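Local structure of bifunctional protein PutA (Bdellovibrio bacteriovorus, 5UR2) at residues Thr635-Pro640 with Ala649-Ala654; Thr712-Thr717 with His739-Ile744; Val722-Met727 with Ile745-Lys750. The protein probably catalyses both steps of proline catabolism, oxidising proline with a flavin and then the semialdehyde of L-glutamate to L-glutamate with NAD+. All coordinates share one frame; numbering follows the deposited sequence.

Contact 1: Thr635-Pro640 with Ala649-Ala654; sequences TAVIAP and AGMVTA
Val637 and Met651 carry the contact, which is almost wholly apolar. The strand end 635-638 and the helical segment 649-654 run nearly antiparallel, their axes 8.9 Å apart, and these two residues bring the backbones nearest each other. CG1 of Val637 lies anti to its own backbone N (chi1 170°), a rotation that drives this methyl into the helix surface. CG1 lies 3.8 Å from CB of Met651 and as close to its SD, so the methyl rests against the flank of the chain from CB to the sulfur. The same CG1 also reaches CG2 of Val652, at 4.1 Å, one residue further along the helix. Met651, extended beyond CG, passes Val637 at a slant and carries its end to the residues that close the strand. Its SD comes 4.3 Å from CB of Ala639, and its terminal CE approaches the carbonyl O of Ile638 at 4.1 Å. That methyl end also lies against Thr717 of the adjacent strand.

No hydrogen bond links the two segments; those found lie within the helix or run from the strand to its sheet neighbours. In the helix, the buried carbonyl O of Ala649 is gripped twice, by N of Thr653 and by OG1 of the same residue at 2.8 Å. The two donors arrive from opposite faces of the carbonyl plane, the hydroxyl tilted 32° out of it. On the strand, backbone bonds run to Val663 on one side and to Thr713 and Ala715 on the other, so the strand is internal to its sheet. Helix 646-657 covers this strand as the connection of a beta-alpha-beta unit between parallel strands 623-638 and 661-665, within the Rossmann-type fold of the aldehyde dehydrogenase family.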
loop_
_atom_site.group_PDB
_atom_site.type_symbol
_atom_site.label_atom_id
_atom_site.label_comp_id
_atom_site.label_asym_id
_atom_site.label_seq_id
_atom_site.Cartn_x
_atom_site.Cartn_y
_atom_site.Cartn_z
ATOM N N THR B 635 -20.346 8.188 9.752
ATOM C CA THR B 635 -19.871 8.961 8.612
ATOM C C THR B 635 -21.021 9.739 8.001
ATOM O O THR B 635 -22.034 9.150 7.628
ATOM C CB THR B 635 -19.239 8.042 7.566
ATOM O OG1 THR B 635 -18.079 7.437 8.142
ATOM C CG2 THR B 635 -18.843 8.819 6.309
ATOM N N ALA B 636 -20.846 11.050 7.876
ATOM C CA ALA B 636 -21.814 11.905 7.204
ATOM C C ALA B 636 -21.459 11.968 5.725
ATOM O O ALA B 636 -20.328 12.304 5.376
ATOM C CB ALA B 636 -21.819 13.305 7.814
ATOM N N VAL B 637 -22.419 11.629 4.865
ATOM C CA VAL B 637 -22.228 11.601 3.418
ATOM C C VAL B 637 -23.118 12.677 2.793
ATOM O O VAL B 637 -24.353 12.610 2.876
ATOM C CB VAL B 637 -22.540 10.212 2.844
ATOM C CG1 VAL B 637 -22.588 10.256 1.322
ATOM C CG2 VAL B 637 -21.486 9.209 3.327
ATOM N N ILE B 638 -22.492 13.665 2.172
ATOM C CA ILE B 638 -23.184 14.789 1.550
ATOM C C ILE B 638 -22.802 14.772 0.074
ATOM O O ILE B 638 -21.697 15.184 -0.308
ATOM C CB ILE B 638 -22.841 16.115 2.238
ATOM C CG1 ILE B 638 -23.194 15.991 3.720
ATOM C CG2 ILE B 638 -23.556 17.325 1.593
ATOM C CD1 ILE B 638 -23.218 17.308 4.441
ATOM N N ALA B 639 -23.723 14.281 -0.764
ATOM C CA ALA B 639 -23.408 13.867 -2.119
ATOM C C ALA B 639 -23.994 14.835 -3.138
ATOM O O ALA B 639 -25.002 15.495 -2.875
ATOM C CB ALA B 639 -23.935 12.453 -2.407
ATOM N N PRO B 640 -23.393 14.934 -4.308
ATOM C CA PRO B 640 -23.899 15.865 -5.329
ATOM C C PRO B 640 -24.981 15.237 -6.196
ATOM O O PRO B 640 -25.354 14.074 -5.994
ATOM C CB PRO B 640 -22.645 16.185 -6.145
ATOM C CG PRO B 640 -21.913 14.870 -6.143
ATOM C CD PRO B 640 -22.164 14.258 -4.744
ATOM N N ALA B 649 -23.015 6.397 -4.109
ATOM C CA ALA B 649 -22.767 4.987 -3.769
ATOM C C ALA B 649 -21.314 4.737 -3.363
ATOM O O ALA B 649 -21.042 3.962 -2.435
ATOM C CB ALA B 649 -23.144 4.077 -4.933
ATOM N N GLY B 650 -20.363 5.366 -4.058
ATOM C CA GLY B 650 -18.960 5.204 -3.689
ATOM C C GLY B 650 -18.662 5.682 -2.272
ATOM O O GLY B 650 -17.934 5.029 -1.521
ATOM N N MET B 651 -19.191 6.850 -1.900
ATOM C CA MET B 651 -18.997 7.345 -0.535
ATOM C C MET B 651 -19.625 6.391 0.477
ATOM O O MET B 651 -18.988 6.010 1.467
ATOM C CB MET B 651 -19.597 8.750 -0.386
ATOM C CG MET B 651 -18.918 9.862 -1.191
ATOM S SD MET B 651 -19.964 11.360 -1.202
ATOM C CE MET B 651 -18.763 12.645 -1.497
ATOM N N VAL B 652 -20.864 5.956 0.218
ATOM C CA VAL B 652 -21.596 5.138 1.186
ATOM C C VAL B 652 -20.952 3.761 1.340
ATOM O O VAL B 652 -20.803 3.257 2.463
ATOM C CB VAL B 652 -23.082 5.019 0.784
ATOM C CG1 VAL B 652 -23.814 3.994 1.671
ATOM C CG2 VAL B 652 -23.773 6.350 0.925
ATOM N N THR B 653 -20.612 3.103 0.218
ATOM C CA THR B 653 -20.058 1.754 0.325
ATOM C C THR B 653 -18.644 1.779 0.885
ATOM O O THR B 653 -18.260 0.877 1.645
ATOM C CB THR B 653 -20.074 1.021 -1.019
ATOM O OG1 THR B 653 -19.349 1.771 -1.998
ATOM C CG2 THR B 653 -21.480 0.790 -1.499
ATOM N N ALA B 654 -17.843 2.789 0.521
ATOM C CA ALA B 654 -16.503 2.875 1.098
ATOM C C ALA B 654 -16.588 3.018 2.610
ATOM O O ALA B 654 -15.952 2.264 3.350
ATOM C CB ALA B 654 -15.712 4.042 0.498
#

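Contact 2: Thr712-Thr717 with His739-Ile744; sequences TTIAFT and HVKRCI
Strands 712-717 and 742-744 run side by side in parallel in the nucleotide-binding sheet characteristic of aldehyde dehydrogenases, with axes 4.7 Å apart and inclined by 20°. They are the two strands of a beta-alpha-beta unit whose helix is 720-730. Four backbone bonds join them in the alternating pattern of parallel pairing: Arg742 N to Thr712 O, Ile714 N to Arg742 O at 2.7 Å, Ile744 N to Ile714 O at 2.7 Å, and Phe716 N to Ile744 O. The two middle bonds point almost straight into their carbonyls.

Thr713, Ala715, Arg742 and Ile744 share one face of the sheet. CG2 of Thr713 meets CD1 of Ile744 at 3.8 Å, the two side chains crossing at a slant. Ile714 and Cys743 occupy the opposite face, where their contact is looser. The long side chains of Lys741 and Arg742 lead away from the neighbouring strand: Lys741 NZ is bound by the carbonyls of Val706 and His708, and Arg742 NH1 by those of Gln963 and Met965.

Where the second strand has not yet begun, His739 folds back over Thr712. With chi1 at 60°, its CG lies between the backbone N and carbonyl carbon, and the imidazole turns one face to the threonine methyl. CG2 of Thr712 stands 3.7 Å from the ring centroid and 11° off its normal, a CH-pi contact, while His739 NE2 is hydrogen-bonded to Thr711 O, which fixes the ring's rotation. At the far end, a water donates to Ile744 O at 2.7 Å and is hydrogen-bonded to Thr717 OG1 at 3.0 Å, so that this carbonyl oxygen holds the water in addition to Phe716 N.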
loop_
_atom_site.group_PDB
_atom_site.type_symbol
_atom_site.label_atom_id
_atom_site.label_comp_id
_atom_site.label_asym_id
_atom_site.label_seq_id
_atom_site.Cartn_x
_atom_site.Cartn_y
_atom_site.Cartn_z
ATOM N N THR B 712 -17.661 11.427 12.843
ATOM C CA THR B 712 -16.208 11.330 12.816
ATOM C C THR B 712 -15.616 11.679 11.464
ATOM O O THR B 712 -14.509 12.213 11.400
ATOM C CB THR B 712 -15.763 9.913 13.187
ATOM O OG1 THR B 712 -16.292 8.979 12.239
ATOM C CG2 THR B 712 -16.295 9.557 14.557
ATOM N N THR B 713 -16.341 11.400 10.392
ATOM C CA THR B 713 -15.844 11.545 9.041
ATOM C C THR B 713 -16.926 12.193 8.195
ATOM O O THR B 713 -18.101 11.817 8.292
ATOM C CB THR B 713 -15.461 10.159 8.501
ATOM O OG1 THR B 713 -14.558 9.550 9.432
ATOM C CG2 THR B 713 -14.832 10.237 7.111
ATOM N N ILE B 714 -16.539 13.170 7.378
ATOM C CA ILE B 714 -17.465 13.855 6.473
ATOM C C ILE B 714 -16.963 13.672 5.047
ATOM O O ILE B 714 -15.847 14.093 4.725
ATOM C CB ILE B 714 -17.593 15.350 6.816
ATOM C CG1 ILE B 714 -18.107 15.522 8.255
ATOM C CG2 ILE B 714 -18.505 16.027 5.817
ATOM C CD1 ILE B 714 -17.792 16.898 8.880
ATOM N N ALA B 715 -17.780 13.051 4.192
ATOM C CA ALA B 715 -17.490 12.956 2.764
ATOM C C ALA B 715 -18.438 13.899 2.039
ATOM O O ALA B 715 -19.661 13.719 2.088
ATOM C CB ALA B 715 -17.637 11.521 2.252
ATOM N N PHE B 716 -17.877 14.924 1.411
ATOM C CA PHE B 716 -18.641 15.947 0.717
ATOM C C PHE B 716 -18.032 16.187 -0.644
ATOM O O PHE B 716 -16.826 16.416 -0.756
ATOM C CB PHE B 716 -18.681 17.283 1.474
ATOM C CG PHE B 716 -19.089 18.441 0.604
ATOM C CD1 PHE B 716 -20.428 18.678 0.315
ATOM C CD2 PHE B 716 -18.124 19.275 0.039
ATOM C CE1 PHE B 716 -20.808 19.738 -0.503
ATOM C CE2 PHE B 716 -18.486 20.330 -0.786
ATOM C CZ PHE B 716 -19.834 20.567 -1.056
ATOM N N THR B 717 -18.867 16.148 -1.668
ATOM C CA THR B 717 -18.463 16.538 -3.009
ATOM C C THR B 717 -19.453 17.556 -3.544
ATOM O O THR B 717 -20.660 17.296 -3.575
ATOM C CB THR B 717 -18.360 15.327 -3.926
ATOM O OG1 THR B 717 -17.248 14.529 -3.500
ATOM C CG2 THR B 717 -18.176 15.771 -5.368
ATOM N N HIS B 739 -13.141 13.241 19.468
ATOM C CA HIS B 739 -12.363 12.854 18.302
ATOM C C HIS B 739 -12.169 14.076 17.427
ATOM O O HIS B 739 -12.832 15.107 17.596
ATOM C CB HIS B 739 -13.050 11.744 17.513
ATOM C CG HIS B 739 -14.401 12.138 16.999
ATOM N ND1 HIS B 739 -15.564 11.857 17.683
ATOM C CD2 HIS B 739 -14.772 12.820 15.888
ATOM C CE1 HIS B 739 -16.596 12.325 17.003
ATOM N NE2 HIS B 739 -16.142 12.915 15.911
ATOM N N VAL B 740 -11.255 13.928 16.476
ATOM C CA VAL B 740 -10.982 14.926 15.462
ATOM C C VAL B 740 -11.721 14.499 14.195
ATOM O O VAL B 740 -11.648 13.334 13.776
ATOM C CB VAL B 740 -9.468 15.069 15.214
ATOM C CG1 VAL B 740 -9.180 16.182 14.208
ATOM C CG2 VAL B 740 -8.730 15.350 16.520
ATOM N N LYS B 741 -12.456 15.426 13.604
ATOM C CA LYS B 741 -13.199 15.119 12.395
ATOM C C LYS B 741 -12.283 15.071 11.175
ATOM O O LYS B 741 -11.314 15.831 11.065
ATOM C CB LYS B 741 -14.323 16.140 12.195
ATOM C CG LYS B 741 -15.534 15.882 13.115
ATOM C CD LYS B 741 -16.614 16.941 13.015
ATOM C CE LYS B 741 -17.737 16.624 14.019
ATOM N NZ LYS B 741 -18.837 17.653 14.114
ATOM N N ARG B 742 -12.563 14.134 10.277
ATOM C CA ARG B 742 -11.861 14.057 9.010
ATOM C C ARG B 742 -12.812 14.430 7.887
ATOM O O ARG B 742 -13.931 13.904 7.820
ATOM C CB ARG B 742 -11.295 12.668 8.761
ATOM C CG ARG B 742 -10.779 12.540 7.320
ATOM C CD ARG B 742 -9.984 11.291 7.117
ATOM N NE ARG B 742 -8.741 11.341 7.871
ATOM C CZ ARG B 742 -8.145 10.270 8.380
ATOM N NH1 ARG B 742 -8.688 9.051 8.214
ATOM N NH2 ARG B 742 -7.014 10.421 9.063
ATOM N N CYS B 743 -12.359 15.321 7.002
ATOM C CA CYS B 743 -13.116 15.725 5.819
ATOM C C CYS B 743 -12.514 15.088 4.574
ATOM O O CYS B 743 -11.302 15.159 4.366
ATOM C CB CYS B 743 -13.119 17.239 5.655
ATOM S SG CYS B 743 -13.998 18.099 6.957
ATOM N N ILE B 744 -13.358 14.459 3.763
ATOM C CA ILE B 744 -12.974 13.929 2.464
ATOM C C ILE B 744 -13.735 14.753 1.430
ATOM O O ILE B 744 -14.936 14.537 1.233
ATOM C CB ILE B 744 -13.282 12.430 2.356
ATOM C CG1 ILE B 744 -12.665 11.686 3.544
ATOM C CG2 ILE B 744 -12.747 11.858 1.035
ATOM C CD1 ILE B 744 -13.135 10.231 3.704
HETATM O O HOH W 1 -15.807 13.479 -1.136
#

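Contact 3: Val722-Met727 with Ile745-Lys750; sequences VGLHIM and IEMGGK
Met747 reaches the helical segment 722-727 at Gly723, and its side chain can be followed outward from the backbone. CB points toward the helix, and chi1 of -78° sets CG beside the backbone N, 4.1 Å from CA of Gly723. SD comes closer still, 3.8 Å from that CA, and lies over the helix backbone with N of Leu724 also near. Gly723 has no side chain, so the sulfur can press directly on the main chain. CD2 of Leu724 also meets SD, at 4.2 Å, the two side chains crossing at about a right angle. The chain then bends at chi3 (-63°) and ends in CE; Val740 of the second subunit also packs against this residue.

Ile745 packs beside it on the same helix: CG2 faces CA of Gly723, CG1 touches CG of Met727 at 4.1 Å and CD1 lies 4.3 Å from CG2 of Ile726. Between Ile745 and Met747, the side chain of Glu746, the predicted active-site glutamate, takes no part here and packs on Cys780. The contact thus backs the end of strand 742-746 with helix 720-730 beside the probable catalytic site of the aldehyde dehydrogenase fold.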
loop_
_atom_site.group_PDB
_atom_site.type_symbol
_atom_site.label_atom_id
_atom_site.label_comp_id
_atom_site.label_asym_id
_atom_site.label_seq_id
_atom_site.Cartn_x
_atom_site.Cartn_y
_atom_site.Cartn_z
ATOM N N VAL B 722 -19.211 25.556 -0.391
ATOM C CA VAL B 722 -19.712 24.654 0.641
ATOM C C VAL B 722 -18.557 23.887 1.281
ATOM O O VAL B 722 -18.521 23.695 2.503
ATOM C CB VAL B 722 -20.777 23.712 0.051
ATOM C CG1 VAL B 722 -21.381 22.852 1.144
ATOM C CG2 VAL B 722 -21.858 24.522 -0.654
ATOM N N GLY B 723 -17.604 23.429 0.458
ATOM C CA GLY B 723 -16.462 22.682 0.966
ATOM C C GLY B 723 -15.657 23.452 1.993
ATOM O O GLY B 723 -15.263 22.908 3.025
ATOM N N LEU B 724 -15.383 24.726 1.709
ATOM C CA LEU B 724 -14.678 25.551 2.677
ATOM C C LEU B 724 -15.499 25.721 3.949
ATOM O O LEU B 724 -14.951 25.671 5.056
ATOM C CB LEU B 724 -14.337 26.914 2.066
ATOM C CG LEU B 724 -13.443 26.807 0.824
ATOM C CD1 LEU B 724 -13.003 28.171 0.343
ATOM C CD2 LEU B 724 -12.249 25.888 1.048
ATOM N N HIS B 725 -16.817 25.923 3.813
ATOM C CA HIS B 725 -17.671 26.064 4.992
ATOM C C HIS B 725 -17.631 24.798 5.840
ATOM O O HIS B 725 -17.459 24.856 7.064
ATOM C CB HIS B 725 -19.115 26.379 4.569
ATOM C CG HIS B 725 -20.092 26.403 5.709
ATOM N ND1 HIS B 725 -20.154 27.434 6.622
ATOM C CD2 HIS B 725 -20.984 25.475 6.130
ATOM C CE1 HIS B 725 -21.079 27.164 7.527
ATOM N NE2 HIS B 725 -21.588 25.974 7.259
ATOM N N ILE B 726 -17.746 23.635 5.187
ATOM C CA ILE B 726 -17.743 22.355 5.896
ATOM C C ILE B 726 -16.413 22.140 6.608
ATOM O O ILE B 726 -16.372 21.703 7.764
ATOM C CB ILE B 726 -18.037 21.208 4.914
ATOM C CG1 ILE B 726 -19.512 21.230 4.504
ATOM C CG2 ILE B 726 -17.639 19.863 5.545
ATOM C CD1 ILE B 726 -19.883 20.200 3.457
ATOM N N MET B 727 -15.305 22.450 5.939
ATOM C CA MET B 727 -14.017 22.234 6.583
ATOM C C MET B 727 -13.864 23.150 7.784
ATOM O O MET B 727 -13.293 22.753 8.805
ATOM C CB MET B 727 -12.877 22.450 5.586
ATOM C CG MET B 727 -12.747 21.328 4.580
ATOM S SD MET B 727 -11.296 21.537 3.529
ATOM C CE MET B 727 -11.689 23.100 2.799
ATOM N N ILE B 745 -13.045 15.685 0.752
ATOM C CA ILE B 745 -13.681 16.801 0.048
ATOM C C ILE B 745 -13.233 16.846 -1.414
ATOM O O ILE B 745 -12.032 16.828 -1.696
ATOM C CB ILE B 745 -13.334 18.149 0.706
ATOM C CG1 ILE B 745 -13.732 18.175 2.177
ATOM C CG2 ILE B 745 -14.024 19.280 -0.037
ATOM C CD1 ILE B 745 -15.198 18.214 2.397
ATOM N N GLU B 746 -14.192 16.974 -2.336
ATOM C CA GLU B 746 -13.934 17.271 -3.747
ATOM C C GLU B 746 -14.735 18.516 -4.130
ATOM O O GLU B 746 -15.942 18.570 -3.877
ATOM C CB GLU B 746 -14.315 16.066 -4.619
ATOM C CG GLU B 746 -14.097 16.244 -6.132
ATOM C CD GLU B 746 -14.803 15.168 -6.975
ATOM O OE1 GLU B 746 -14.937 13.989 -6.541
ATOM O OE2 GLU B 746 -15.265 15.522 -8.077
ATOM N N MET B 747 -14.071 19.528 -4.730
ATOM C CA MET B 747 -14.678 20.854 -4.876
ATOM C C MET B 747 -14.648 21.467 -6.282
ATOM O O MET B 747 -14.935 22.663 -6.425
ATOM C CB MET B 747 -14.017 21.842 -3.915
ATOM C CG MET B 747 -14.496 21.723 -2.493
ATOM S SD MET B 747 -13.561 22.843 -1.480
ATOM C CE MET B 747 -11.925 22.158 -1.665
ATOM N N GLY B 748 -14.336 20.715 -7.322
ATOM C CA GLY B 748 -14.470 21.268 -8.659
ATOM C C GLY B 748 -13.161 21.748 -9.266
ATOM O O GLY B 748 -12.081 21.699 -8.665
ATOM N N GLY B 749 -13.283 22.231 -10.507
ATOM C CA GLY B 749 -12.125 22.623 -11.284
ATOM C C GLY B 749 -12.469 23.663 -12.325
ATOM O O GLY B 749 -13.629 24.032 -12.520
ATOM N N LYS B 750 -11.411 24.176 -12.955
ATOM C CA LYS B 750 -11.480 25.042 -14.130
ATOM C C LYS B 750 -10.500 24.421 -15.116
ATOM O O LYS B 750 -9.367 24.881 -15.258
ATOM C CB LYS B 750 -11.121 26.491 -13.799
ATOM C CG LYS B 750 -11.362 27.470 -14.930
ATOM C CD LYS B 750 -12.850 27.657 -15.189
ATOM C CE LYS B 750 -13.123 28.550 -16.400
ATOM N NZ LYS B 750 -14.595 28.761 -16.600
#

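In the fold
All three contacts meet on one sheet. Contact 1 and contact 2 join through neighbouring strands, Ile638 N lying 2.8 Å from Ala715 O and Ala636 N lying 2.9 Å from Thr713 O. Contacts 2 and 3 share strand 742-746, and their segments alternate along the chain; Phe716 connects them, its ring wedged against Val722, Gly723 and Ile726, with CG 3.4 Å from CD1 of Ile726. Contacts 1 and 3, centres about 15 Å apart, do not touch. The predicted active-site residues lie close by: between nearest side-chain atoms, Glu746 is about 6 Å from Met651 and about 7 Å from Phe716, and Cys780 about 7 Å from Met747.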